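Local coordinates for protein ACDH-11, isoform b (Caenorhabditis elegans, PDB 4Y9J) that belongs to the acyl-CoA dehydrogenase family and binds flavin-adenine dinucleotide within an assembly of four copies, at residues Q270-K275 / T285-L290; Q76-H81 / K91-N96; S143-M148 / S224-A229. One frame throughout, in Å; residues are numbered along the deposited sequence.

Contact 1 (Q270-K275 / T285-L290)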
# COMPACT_ATOMS: atom_id res chain seq x y z
N GLN B 270 -24.38 -0.69 -8.67
CA GLN B 270 -23.37 -0.30 -7.69
C GLN B 270 -22.32 -1.37 -7.67
O GLN B 270 -22.65 -2.61 -7.77
CB GLN B 270 -23.96 -0.15 -6.27
CG GLN B 270 -24.62 1.20 -6.05
CD GLN B 270 -25.07 1.35 -4.60
OE1 GLN B 270 -24.86 0.48 -3.81
NE2 GLN B 270 -25.72 2.40 -4.32
N MET B 271 -21.07 -0.96 -7.60
CA MET B 271 -20.03 -1.93 -7.53
C MET B 271 -19.73 -2.17 -6.05
O MET B 271 -19.23 -1.28 -5.31
CB MET B 271 -18.79 -1.43 -8.24
CG MET B 271 -18.94 -1.04 -9.72
SD MET B 271 -17.31 -0.81 -10.50
CE MET B 271 -17.90 -0.06 -12.00
N VAL B 272 -20.00 -3.36 -5.59
CA VAL B 272 -19.85 -3.66 -4.18
C VAL B 272 -18.39 -3.71 -3.78
O VAL B 272 -18.06 -3.17 -2.73
CB VAL B 272 -20.59 -4.98 -3.81
CG1 VAL B 272 -20.41 -5.32 -2.33
CG2 VAL B 272 -22.07 -4.86 -4.12
N ARG B 273 -17.55 -4.40 -4.55
CA ARG B 273 -16.12 -4.48 -4.36
C ARG B 273 -15.43 -5.00 -5.59
O ARG B 273 -16.09 -5.54 -6.47
CB ARG B 273 -15.77 -5.41 -3.15
CG ARG B 273 -16.20 -6.82 -3.47
CD ARG B 273 -16.30 -7.71 -2.25
NE ARG B 273 -15.02 -8.05 -1.84
CZ ARG B 273 -14.44 -9.24 -2.02
NH1 ARG B 273 -15.05 -10.21 -2.58
NH2 ARG B 273 -13.22 -9.43 -1.55
N LEU B 274 -14.13 -4.80 -5.69
CA LEU B 274 -13.33 -5.51 -6.64
C LEU B 274 -12.85 -6.82 -6.02
O LEU B 274 -12.54 -6.83 -4.79
CB LEU B 274 -12.14 -4.73 -7.17
CG LEU B 274 -12.52 -3.44 -7.89
CD1 LEU B 274 -11.24 -2.73 -8.34
CD2 LEU B 274 -13.52 -3.67 -8.99
N LYS B 275 -12.81 -7.88 -6.81
CA LYS B 275 -12.20 -9.13 -6.34
C LYS B 275 -10.70 -8.97 -6.10
O LYS B 275 -9.98 -8.20 -6.77
CB LYS B 275 -12.41 -10.26 -7.34
CG LYS B 275 -13.85 -10.61 -7.68
CD LYS B 275 -14.61 -11.14 -6.46
CE LYS B 275 -15.92 -11.64 -6.96
NZ LYS B 275 -16.76 -12.21 -5.89
N THR B 285 -12.37 -6.90 -11.89
CA THR B 285 -13.51 -7.82 -11.75
C THR B 285 -14.24 -7.41 -10.50
O THR B 285 -13.68 -7.38 -9.40
CB THR B 285 -13.03 -9.30 -11.69
OG1 THR B 285 -12.29 -9.66 -12.87
CG2 THR B 285 -14.19 -10.25 -11.43
N ALA B 286 -15.53 -7.11 -10.63
CA ALA B 286 -16.34 -6.62 -9.53
C ALA B 286 -17.47 -7.52 -9.17
O ALA B 286 -17.89 -8.41 -9.95
CB ALA B 286 -16.92 -5.24 -9.93
N GLU B 287 -18.03 -7.28 -8.00
CA GLU B 287 -19.37 -7.73 -7.69
C GLU B 287 -20.31 -6.55 -7.92
O GLU B 287 -20.04 -5.43 -7.45
CB GLU B 287 -19.49 -8.17 -6.23
CG GLU B 287 -18.50 -9.28 -5.88
CD GLU B 287 -18.40 -9.61 -4.40
OE1 GLU B 287 -19.32 -9.23 -3.60
OE2 GLU B 287 -17.37 -10.28 -4.09
N LEU B 288 -21.42 -6.82 -8.56
CA LEU B 288 -22.42 -5.80 -8.94
C LEU B 288 -23.73 -6.03 -8.29
O LEU B 288 -24.33 -7.11 -8.41
CB LEU B 288 -22.60 -5.71 -10.48
CG LEU B 288 -21.33 -5.50 -11.31
CD1 LEU B 288 -21.78 -5.51 -12.77
CD2 LEU B 288 -20.57 -4.29 -10.93
N LEU B 289 -24.26 -4.97 -7.70
CA LEU B 289 -25.60 -4.98 -7.21
C LEU B 289 -26.44 -4.18 -8.17
O LEU B 289 -26.27 -2.94 -8.30
CB LEU B 289 -25.67 -4.48 -5.76
CG LEU B 289 -27.04 -4.28 -5.14
CD1 LEU B 289 -27.88 -5.55 -5.11
CD2 LEU B 289 -27.04 -3.76 -3.69
N LEU B 290 -27.37 -4.88 -8.81
CA LEU B 290 -28.33 -4.35 -9.79
C LEU B 290 -29.62 -4.01 -9.11
O LEU B 290 -30.31 -4.87 -8.52
CB LEU B 290 -28.61 -5.33 -10.92
CG LEU B 290 -27.63 -5.45 -12.10
CD1 LEU B 290 -26.18 -5.37 -11.79
CD2 LEU B 290 -27.86 -6.68 -12.92
O HOH W 1 -10.56 -6.93 -9.61

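Contact 2 (Q76-H81 / K91-N96)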
# COMPACT_ATOMS: atom_id res chain seq x y z
N GLN B 76 -2.58 -1.82 -10.48
CA GLN B 76 -3.84 -2.53 -10.57
C GLN B 76 -5.04 -1.65 -10.31
O GLN B 76 -4.91 -0.61 -9.71
CB GLN B 76 -3.80 -3.65 -9.52
CG GLN B 76 -2.70 -4.64 -9.86
CD GLN B 76 -2.38 -5.62 -8.70
OE1 GLN B 76 -3.19 -5.81 -7.77
NE2 GLN B 76 -1.24 -6.26 -8.81
N PRO B 77 -6.20 -2.04 -10.79
CA PRO B 77 -7.39 -1.22 -10.66
C PRO B 77 -7.82 -1.03 -9.22
O PRO B 77 -7.63 -1.94 -8.38
CB PRO B 77 -8.49 -2.02 -11.38
CG PRO B 77 -7.81 -3.14 -11.99
CD PRO B 77 -6.42 -3.24 -11.61
N ARG B 78 -8.46 0.09 -8.96
CA ARG B 78 -9.02 0.40 -7.66
C ARG B 78 -10.40 0.95 -7.83
O ARG B 78 -10.79 1.41 -8.91
CB ARG B 78 -8.15 1.46 -6.90
CG ARG B 78 -6.71 1.02 -6.73
CD ARG B 78 -5.83 2.06 -5.99
NE ARG B 78 -5.17 3.06 -6.86
CZ ARG B 78 -5.53 4.34 -6.91
NH1 ARG B 78 -6.59 4.77 -6.22
NH2 ARG B 78 -4.86 5.21 -7.66
N LEU B 79 -11.19 0.85 -6.76
CA LEU B 79 -12.58 1.27 -6.70
C LEU B 79 -12.80 2.19 -5.52
O LEU B 79 -12.35 1.87 -4.39
CB LEU B 79 -13.50 0.04 -6.58
CG LEU B 79 -14.95 0.31 -6.28
CD1 LEU B 79 -15.57 1.08 -7.44
CD2 LEU B 79 -15.74 -0.98 -5.96
N GLU B 80 -13.40 3.35 -5.75
CA GLU B 80 -13.83 4.25 -4.67
C GLU B 80 -15.29 4.42 -4.70
O GLU B 80 -15.84 4.95 -5.67
CB GLU B 80 -13.20 5.62 -4.82
CG GLU B 80 -11.69 5.55 -4.66
CD GLU B 80 -10.94 6.86 -4.91
OE1 GLU B 80 -11.54 7.90 -5.24
OE2 GLU B 80 -9.70 6.80 -4.80
N HIS B 81 -15.93 3.99 -3.63
CA HIS B 81 -17.37 4.04 -3.55
C HIS B 81 -17.89 5.45 -3.56
O HIS B 81 -18.87 5.71 -4.26
CB HIS B 81 -17.93 3.35 -2.28
CG HIS B 81 -17.77 1.85 -2.25
ND1 HIS B 81 -17.94 1.03 -3.35
CD2 HIS B 81 -17.51 1.01 -1.21
CE1 HIS B 81 -17.76 -0.23 -3.01
NE2 HIS B 81 -17.48 -0.27 -1.72
N LYS B 91 -16.34 5.06 -8.41
CA LYS B 91 -15.31 5.46 -9.37
C LYS B 91 -14.30 4.33 -9.53
O LYS B 91 -13.68 3.91 -8.55
CB LYS B 91 -14.64 6.75 -8.92
CG LYS B 91 -13.51 7.18 -9.85
CD LYS B 91 -13.14 8.64 -9.69
CE LYS B 91 -12.03 8.69 -8.67
NZ LYS B 91 -11.52 10.08 -8.50
N LEU B 92 -14.15 3.84 -10.75
CA LEU B 92 -13.15 2.81 -11.06
C LEU B 92 -11.92 3.51 -11.56
O LEU B 92 -12.02 4.31 -12.50
CB LEU B 92 -13.74 1.94 -12.14
CG LEU B 92 -12.95 0.73 -12.55
CD1 LEU B 92 -12.87 -0.27 -11.40
CD2 LEU B 92 -13.63 0.07 -13.75
N ILE B 93 -10.78 3.26 -10.93
CA ILE B 93 -9.53 3.86 -11.28
C ILE B 93 -8.66 2.82 -11.94
O ILE B 93 -8.26 1.84 -11.31
CB ILE B 93 -8.83 4.41 -10.07
CG1 ILE B 93 -9.69 5.55 -9.43
CG2 ILE B 93 -7.47 4.99 -10.48
CD1 ILE B 93 -9.35 5.77 -7.98
N VAL B 94 -8.44 2.96 -13.24
CA VAL B 94 -7.61 1.97 -13.98
C VAL B 94 -6.45 2.71 -14.63
O VAL B 94 -6.57 3.89 -14.99
CB VAL B 94 -8.35 1.07 -14.99
CG1 VAL B 94 -9.71 0.60 -14.50
CG2 VAL B 94 -8.50 1.76 -16.27
N CYS B 95 -5.34 2.04 -14.77
CA CYS B 95 -4.13 2.68 -15.27
C CYS B 95 -4.30 3.10 -16.74
O CYS B 95 -5.11 2.54 -17.47
CB CYS B 95 -2.92 1.80 -15.12
SG CYS B 95 -2.76 0.33 -16.09
N ASN B 96 -3.49 4.07 -17.14
CA ASN B 96 -3.51 4.55 -18.50
C ASN B 96 -3.17 3.45 -19.48
O ASN B 96 -3.74 3.38 -20.60
CB ASN B 96 -2.52 5.69 -18.70
CG ASN B 96 -3.04 6.99 -18.17
OD1 ASN B 96 -4.24 7.14 -17.84
ND2 ASN B 96 -2.15 7.99 -18.15
O HOH W 2 -5.40 1.97 -10.98

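Contact 3 (S143-M148 / S224-A229). With FAD (flavin-adenine dinucleotide), chain E.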
# COMPACT_ATOMS: atom_id res chain seq x y z
N SER B 143 -6.98 -9.38 -23.18
CA SER B 143 -7.55 -10.53 -23.76
C SER B 143 -8.92 -10.87 -23.27
O SER B 143 -9.70 -11.45 -24.01
CB SER B 143 -6.61 -11.73 -23.51
OG SER B 143 -6.23 -11.71 -22.10
N CYS B 144 -9.24 -10.63 -21.99
CA CYS B 144 -10.55 -10.97 -21.46
C CYS B 144 -11.70 -10.14 -22.06
O CYS B 144 -12.60 -10.70 -22.70
CB CYS B 144 -10.51 -10.98 -19.94
SG CYS B 144 -12.09 -10.86 -19.13
N PRO B 145 -11.63 -8.81 -21.99
CA PRO B 145 -12.66 -8.08 -22.69
C PRO B 145 -12.64 -8.30 -24.21
O PRO B 145 -13.70 -8.22 -24.81
CB PRO B 145 -12.40 -6.63 -22.34
CG PRO B 145 -11.01 -6.62 -21.80
CD PRO B 145 -10.82 -7.93 -21.14
N MET B 146 -11.49 -8.61 -24.83
CA MET B 146 -11.54 -8.91 -26.27
C MET B 146 -12.39 -10.19 -26.52
O MET B 146 -13.17 -10.24 -27.48
CB MET B 146 -10.15 -9.05 -26.89
CG MET B 146 -9.34 -7.78 -26.92
SD MET B 146 -10.21 -6.51 -27.91
CE MET B 146 -10.64 -5.25 -26.79
N ALA B 147 -12.25 -11.19 -25.67
CA ALA B 147 -13.05 -12.42 -25.80
C ALA B 147 -14.54 -12.14 -25.73
O ALA B 147 -15.30 -12.62 -26.56
CB ALA B 147 -12.69 -13.44 -24.77
N MET B 148 -14.92 -11.40 -24.70
CA MET B 148 -16.29 -11.09 -24.45
C MET B 148 -16.87 -10.17 -25.52
O MET B 148 -18.06 -10.28 -25.80
CB MET B 148 -16.47 -10.49 -23.09
CG MET B 148 -16.22 -11.48 -22.00
SD MET B 148 -16.56 -10.86 -20.33
CE MET B 148 -15.47 -9.51 -20.21
N SER B 224 -18.07 -10.05 -12.22
CA SER B 224 -18.29 -9.24 -13.46
C SER B 224 -16.98 -8.62 -13.88
O SER B 224 -16.57 -7.59 -13.32
CB SER B 224 -19.31 -8.14 -13.15
OG SER B 224 -20.54 -8.69 -12.87
N SER B 225 -16.29 -9.27 -14.78
CA SER B 225 -15.04 -8.81 -15.30
C SER B 225 -15.17 -7.70 -16.35
O SER B 225 -16.15 -7.61 -17.06
CB SER B 225 -14.26 -9.99 -15.87
OG SER B 225 -13.83 -10.85 -14.84
N ALA B 226 -14.15 -6.82 -16.39
CA ALA B 226 -14.07 -5.69 -17.33
C ALA B 226 -15.25 -4.79 -17.15
O ALA B 226 -15.97 -4.45 -18.11
CB ALA B 226 -13.96 -6.18 -18.77
N VAL B 227 -15.49 -4.36 -15.90
CA VAL B 227 -16.54 -3.36 -15.63
C VAL B 227 -16.26 -1.93 -16.16
O VAL B 227 -17.10 -1.07 -16.05
CB VAL B 227 -16.91 -3.30 -14.10
CG1 VAL B 227 -17.78 -4.44 -13.71
CG2 VAL B 227 -15.72 -3.24 -13.23
N ASP B 228 -15.09 -1.72 -16.74
CA ASP B 228 -14.81 -0.58 -17.57
C ASP B 228 -15.46 -0.71 -19.02
O ASP B 228 -15.30 0.22 -19.83
CB ASP B 228 -13.32 -0.43 -17.75
CG ASP B 228 -12.71 -1.64 -18.39
OD1 ASP B 228 -12.83 -2.78 -17.86
OD2 ASP B 228 -12.08 -1.50 -19.45
N ALA B 229 -16.12 -1.83 -19.31
CA ALA B 229 -16.73 -2.04 -20.65
C ALA B 229 -17.94 -1.12 -20.88
O ALA B 229 -18.43 -0.46 -19.94
CB ALA B 229 -17.18 -3.45 -20.76
PA FAD E . -18.89 -24.07 -8.87
O1A FAD E . -19.79 -24.58 -9.99
O2A FAD E . -19.53 -23.77 -7.50
O5B FAD E . -17.79 -25.20 -8.48
C5B FAD E . -16.94 -25.70 -9.50
C4B FAD E . -16.61 -27.12 -9.15
O4B FAD E . -17.88 -27.81 -9.12
C3B FAD E . -15.70 -27.80 -10.13
O3B FAD E . -15.06 -28.99 -9.56
C2B FAD E . -16.75 -28.35 -11.08
O2B FAD E . -16.24 -29.42 -11.89
C1B FAD E . -17.83 -28.84 -10.08
N9A FAD E . -19.12 -29.08 -10.74
C8A FAD E . -20.05 -28.13 -11.10
N7A FAD E . -21.09 -28.73 -11.74
C5A FAD E . -20.86 -30.08 -11.74
C6A FAD E . -21.56 -31.26 -12.24
N6A FAD E . -22.78 -31.13 -12.85
N1A FAD E . -20.96 -32.46 -12.05
C2A FAD E . -19.76 -32.58 -11.48
N3A FAD E . -19.06 -31.55 -10.99
C4A FAD E . -19.57 -30.30 -11.10
N1 FAD E . -18.43 -15.12 -14.53
C2 FAD E . -19.18 -14.21 -15.23
O2 FAD E . -20.36 -14.53 -15.52
N3 FAD E . -18.71 -13.10 -15.71
C4 FAD E . -17.49 -12.65 -15.53
O4 FAD E . -17.13 -11.58 -15.98
C4X FAD E . -16.60 -13.57 -14.75
N5 FAD E . -15.32 -13.09 -14.41
C5X FAD E . -14.58 -14.04 -13.65
C6 FAD E . -13.26 -13.62 -13.33
C7 FAD E . -12.42 -14.53 -12.60
C7M FAD E . -11.03 -14.04 -12.34
C8 FAD E . -12.99 -15.78 -12.14
C8M FAD E . -12.11 -16.74 -11.32
C9 FAD E . -14.28 -16.19 -12.43
C9A FAD E . -15.13 -15.31 -13.18
N10 FAD E . -16.42 -15.68 -13.44
C10 FAD E . -17.19 -14.78 -14.22
C1' FAD E . -16.99 -16.87 -12.91
C2' FAD E . -16.68 -18.23 -13.54
O2' FAD E . -17.40 -18.44 -14.75
C3' FAD E . -17.05 -19.32 -12.53
O3' FAD E . -16.14 -19.14 -11.47
C4' FAD E . -16.96 -20.70 -13.15
O4' FAD E . -17.89 -20.86 -14.21
C5' FAD E . -17.14 -21.79 -12.08
O5' FAD E . -18.47 -21.62 -11.43
P FAD E . -18.47 -21.39 -9.78
O1P FAD E . -17.46 -20.36 -9.48
O2P FAD E . -19.91 -21.23 -9.37
O3P FAD E . -17.95 -22.84 -9.25

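Contact 1 (Q270-K275 / T285-L290)
Val272 and Arg273 both lie opposite Glu287, and this two-against-one pairing gives the antiparallel pair its character. Val272 N donates to Glu287 O at 2.8 Å, while Glu287 N donates to Arg273 O at 3.0 Å, so the extra residue is taken up as a classic beta bulge. Regular pairing holds beyond it, with Gln270 and Leu289 exchanging two backbone bonds.

The Glu287 side chain shows how much one carboxylate can gather. Glu287 CB lies 4.2 Å from Val272 CB. CG turns anti to the carbonyl carbon (chi1 -58°) and the chain runs on extended, crossing the end of the lysine at about a right angle, with Glu287 CG 3.4 Å from Lys275 NZ. Glu287 CD lies 3.6 Å from Arg273 CD. At the tip OE1 is hydrogen-bonded to Tyr220 OH, whereas Glu287 OE2 takes two charged donors from opposite faces of its plane: Arg273 NH1 at 2.8 Å, on the syn side but tilted 32° out of the carboxylate plane, and Lys275 NZ at 2.7 Å. The guanidinium and carboxylate planes stand 73° apart. Two positive neighbours probably stabilise the buried carboxylate as an anion. Arg273 NH2 forms a salt bridge with Asp429 of the third subunit, and Lys275 makes cation-pi contacts with Trp222 and Phe223.

On the other face the chemistry is apolar: Met271 CG runs beside Leu288 CD2 at 3.8 Å, and Leu274 CD2 touches Ala286 CB. Thr285 touches the flavin-adenine dinucleotide. The whole is a bulged beta hairpin that adds strand 269-274 to the mixed sheet of the acyl-CoA dehydrogenase middle domain.

Contact 2 (Q76-H81 / K91-N96)
Arg78 with Ile93 and Glu80 with Lys91 form two hydrogen-bonded antiparallel pairs, the short strands running at 157° to each other about a non-hydrogen-bonded pair, Leu79 with Leu92. The straightest backbone bond is Ile93 N to Arg78 O, 2.7 Å long. Water 2 donates to both Gln76 O and Ile93 O, joining the two chains just beyond the last hydrogen-bonded pair.

Ile93 is the apolar centre of the face it shares with Arg78, Glu80 and Lys91. Ile93 CG2 sits 3.8 Å above one face of the Arg78 guanidinium, nearer the edge of the group than its centre, while Ile93 CD1 touches both Arg78 NH1 and Glu80 OE2, each at 3.4 Å. The Arg78 chain bends at chi3 (-89°), which folds the guanidinium back over the isoleucine. Glu80 and Lys91 run alongside each other in the same direction, but their salt bridge is long, Glu80 OE1 to Lys91 NZ, 3.9 Å, as is that from Arg78 NH1 to Glu80 OE2. Arg78 NH2 has a further salt bridge, to Glu75 of the second subunit.

The charges of this hairpin therefore seem to act as a loose network around Ile93, with backbone bonds setting the pairing and the arginine linking it to a neighbouring subunit.

Contact 3 (S143-M148 / S224-A229)
Ala226 adopts a left-handed backbone conformation (phi 60°), unusual for a residue with a side chain, just where the strand ends; its methyl is what the helix start meets. Ala226 CB lies 3.9 Å from both Pro145 CB and Met148 CE, so one small group fills the angle between two helix side chains one turn apart. Pro145 belongs to the first turn of the helix, where the missing N-H costs no backbone bond. Met148 bends at chi3 (-60°), which carries Met148 CE across to Ala226 and to within 3.7 Å of Ser225 O. Beside them Cys144 SG comes to 4.0 Å from Ser225 CB. The interface is thus made by van der Waals contact between small or flexible groups, and it is buried.

Here the helical N-terminal domain meets the middle beta domain of the acyl-CoA dehydrogenase fold, with the two bound ligands close to the seam. Cys144 touches the undecanethioate ligand UCC. Ser225 holds the flavin: Ser225 N donates to FAD O4 at 2.7 Å in a nearly straight bond (170°), and Ser225 OG donates to FAD N5, also at 2.7 Å. Because chi1 places OG beside the backbone N, hydroxyl and N-H can serve the neighbouring N5 and O4; Thr285 OG1 is a further hydrogen-bond partner of OG.

Beyond Ala226 the chain folds into a type I turn closed by Ala229 N to Ala226 O, 2.9 Å. Within it Asp228 OD2 forms a salt bridge with Lys102 and a hydrogen bond with Trp98 of helix 96-107, and Trp98 also packs on Pro145.

How the contacts relate
Contacts 1 and 3 are buried and contact 2 is a surface hairpin, yet all three meet around a few apolar side chains. Strands 285-298 and 214-225 are neighbours in one sheet, so contact 1 continues into contact 3 through the backbone bond between Ala286 and Ser224. Contact 2 lies against the hairpin of contact 1 by Leu79 and against the turn of contact 3 by Leu92, which packs on Val227. Chemistry follows place: the buried hairpin concentrates short salt bridges on one carboxylate, the surface hairpin has long ones, and the helix-to-strand seam near the flavin is joined by apolar contact. Contacts 1 and 2 also touch the second subunit.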